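Local structure of thermophilic dibenzothiophene desulfurization enzyme C (Paenibacillus sp. A11-2, 5XDC) at residues N153-F158 against S212-F217. The protein probably oxidises dibenzothiophene with reduced FMN and molecular oxygen to the 5-oxide and then the 5,5-dioxide, a step in sulfur metabolism. Sequence-based numbering, arbitrary orientation.
Sequences NGTKAF and SGSVTF. With IND (indole), chain J.
Thr216 OG1 is gripped twice: it hydrogen-bonds Thr155 OG1 at 2.9 Å and takes a bond from Asn199 ND2. Both threonines place OG1 anti to the carbonyl carbon (chi1 -64° in each), which brings the hydroxyls together across the non-hydrogen-bonded pair; the methyl Thr155 CG2 meanwhile packs against Ser214 CB at 3.8 Å. Hydrogen-bonded pairs flank this one. Phe217 N reaches Gly154 O at 2.7 Å, nearly straight (174°), and Lys156 N donates to Val215 O at 2.8 Å. With each of these pairs bonded in both directions, the register is that of an antiparallel ladder, whose strand 215-217 is the middle one of a three-stranded sheet in the acyl-CoA dehydrogenase-type middle domain. On the face opposite the threonines, the Phe217 ring turns its edge to Gly154 O, in plane, with CD1 3.5 Å from that oxygen. From the same face the Lys156 chain, kinked at chi2 and chi3, carries NZ to a hydrogen bond with Phe171 O. Beyond the ladder the segments reach the indole pocket: Phe158 CD1 lies 3.5 Å from indole C4, and Ser212 OG, hydrogen-bonded to Thr210 and Ser160, approaches indole C2 at 3.2 Å.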
loop_
_atom_site.group_PDB
_atom_site.type_symbol
_atom_site.label_atom_id
_atom_site.label_comp_id
_atom_site.label_asym_id
_atom_site.label_seq_id
_atom_site.Cartn_x
_atom_site.Cartn_y
_atom_site.Cartn_z
ATOM N N ASN B 153 28.033 -22.641 -30.867
ATOM C CA ASN B 153 27.487 -21.781 -31.909
ATOM C C ASN B 153 26.200 -21.116 -31.439
ATOM O O ASN B 153 25.329 -21.774 -30.866
ATOM C CB ASN B 153 27.175 -22.559 -33.183
ATOM C CG ASN B 153 28.417 -22.993 -33.906
ATOM O OD1 ASN B 153 29.095 -22.179 -34.529
ATOM N ND2 ASN B 153 28.724 -24.280 -33.823
ATOM N N GLY B 154 26.075 -19.830 -31.727
ATOM C CA GLY B 154 24.848 -19.095 -31.481
ATOM C C GLY B 154 25.119 -17.765 -30.805
ATOM O O GLY B 154 26.229 -17.454 -30.385
ATOM N N THR B 155 24.058 -16.968 -30.722
ATOM C CA THR B 155 24.109 -15.658 -30.082
ATOM C C THR B 155 23.320 -15.726 -28.781
ATOM O O THR B 155 22.138 -16.101 -28.780
ATOM C CB THR B 155 23.573 -14.573 -31.010
ATOM O OG1 THR B 155 24.431 -14.481 -32.154
ATOM C CG2 THR B 155 23.550 -13.220 -30.306
ATOM N N LYS B 156 23.997 -15.388 -27.684
ATOM C CA LYS B 156 23.455 -15.422 -26.331
ATOM C C LYS B 156 23.063 -14.006 -25.923
ATOM O O LYS B 156 23.873 -13.089 -26.038
ATOM C CB LYS B 156 24.518 -15.972 -25.371
ATOM C CG LYS B 156 24.009 -16.435 -24.026
ATOM C CD LYS B 156 23.202 -17.711 -24.159
ATOM C CE LYS B 156 23.843 -18.871 -23.409
ATOM N NZ LYS B 156 22.988 -20.086 -23.484
ATOM N N ALA B 157 21.838 -13.825 -25.445
ATOM C CA ALA B 157 21.425 -12.526 -24.933
ATOM C C ALA B 157 21.672 -12.415 -23.424
ATOM O O ALA B 157 21.870 -13.413 -22.722
ATOM C CB ALA B 157 19.949 -12.274 -25.230
ATOM N N PHE B 158 21.669 -11.173 -22.942
ATOM C CA PHE B 158 21.800 -10.850 -21.521
ATOM C C PHE B 158 23.038 -11.512 -20.924
ATOM O O PHE B 158 22.967 -12.335 -20.009
ATOM C CB PHE B 158 20.541 -11.239 -20.744
ATOM C CG PHE B 158 19.413 -10.253 -20.910
ATOM C CD1 PHE B 158 19.337 -9.125 -20.105
ATOM C CD2 PHE B 158 18.445 -10.448 -21.880
ATOM C CE1 PHE B 158 18.296 -8.211 -20.259
ATOM C CE2 PHE B 158 17.408 -9.542 -22.041
ATOM C CZ PHE B 158 17.335 -8.423 -21.230
ATOM N N SER B 212 25.400 -5.758 -20.586
ATOM C CA SER B 212 24.527 -6.919 -20.555
ATOM C C SER B 212 23.906 -7.200 -21.914
ATOM O O SER B 212 22.816 -7.774 -22.002
ATOM C CB SER B 212 23.453 -6.735 -19.485
ATOM O OG SER B 212 24.045 -6.707 -18.200
ATOM N N GLY B 213 24.599 -6.812 -22.972
ATOM C CA GLY B 213 24.217 -7.188 -24.310
ATOM C C GLY B 213 24.534 -8.627 -24.665
ATOM O O GLY B 213 24.628 -9.488 -23.787
ATOM N N SER B 214 24.703 -8.900 -25.954
ATOM C CA SER B 214 24.810 -10.265 -26.434
ATOM C C SER B 214 26.264 -10.635 -26.730
ATOM O O SER B 214 27.149 -9.784 -26.853
ATOM C CB SER B 214 23.942 -10.472 -27.679
ATOM O OG SER B 214 24.351 -9.627 -28.723
ATOM N N VAL B 215 26.490 -11.941 -26.808
ATOM C CA VAL B 215 27.768 -12.519 -27.206
ATOM C C VAL B 215 27.470 -13.540 -28.287
ATOM O O VAL B 215 26.586 -14.387 -28.118
ATOM C CB VAL B 215 28.502 -13.188 -26.028
ATOM C CG1 VAL B 215 29.755 -13.936 -26.523
ATOM C CG2 VAL B 215 28.878 -12.159 -24.984
ATOM N N THR B 216 28.200 -13.461 -29.396
ATOM C CA THR B 216 28.005 -14.361 -30.517
ATOM C C THR B 216 29.160 -15.345 -30.547
ATOM O O THR B 216 30.326 -14.931 -30.515
ATOM C CB THR B 216 27.927 -13.600 -31.845
ATOM O OG1 THR B 216 26.770 -12.742 -31.830
ATOM C CG2 THR B 216 27.798 -14.582 -33.007
ATOM N N PHE B 217 28.827 -16.630 -30.561
ATOM C CA PHE B 217 29.808 -17.709 -30.645
ATOM C C PHE B 217 29.781 -18.263 -32.063
ATOM O O PHE B 217 28.760 -18.809 -32.495
ATOM C CB PHE B 217 29.492 -18.820 -29.641
ATOM C CG PHE B 217 29.477 -18.363 -28.205
ATOM C CD1 PHE B 217 28.350 -17.785 -27.661
ATOM C CD2 PHE B 217 30.599 -18.511 -27.403
ATOM C CE1 PHE B 217 28.336 -17.363 -26.345
ATOM C CE2 PHE B 217 30.593 -18.082 -26.079
ATOM C CZ PHE B 217 29.462 -17.507 -25.555
HETATM N N1 IND J . 20.245 -5.573 -16.284
HETATM C C2 IND J . 21.478 -6.048 -16.428
HETATM C C3 IND J . 21.280 -7.303 -16.566
HETATM C C4 IND J . 19.472 -9.022 -16.630
HETATM C C5 IND J . 18.081 -9.125 -16.534
HETATM C C6 IND J . 17.288 -7.976 -16.337
HETATM C C7 IND J . 17.889 -6.724 -16.237
HETATM C C8 IND J . 19.262 -6.611 -16.335
HETATM C C9 IND J . 20.064 -7.788 -16.529
#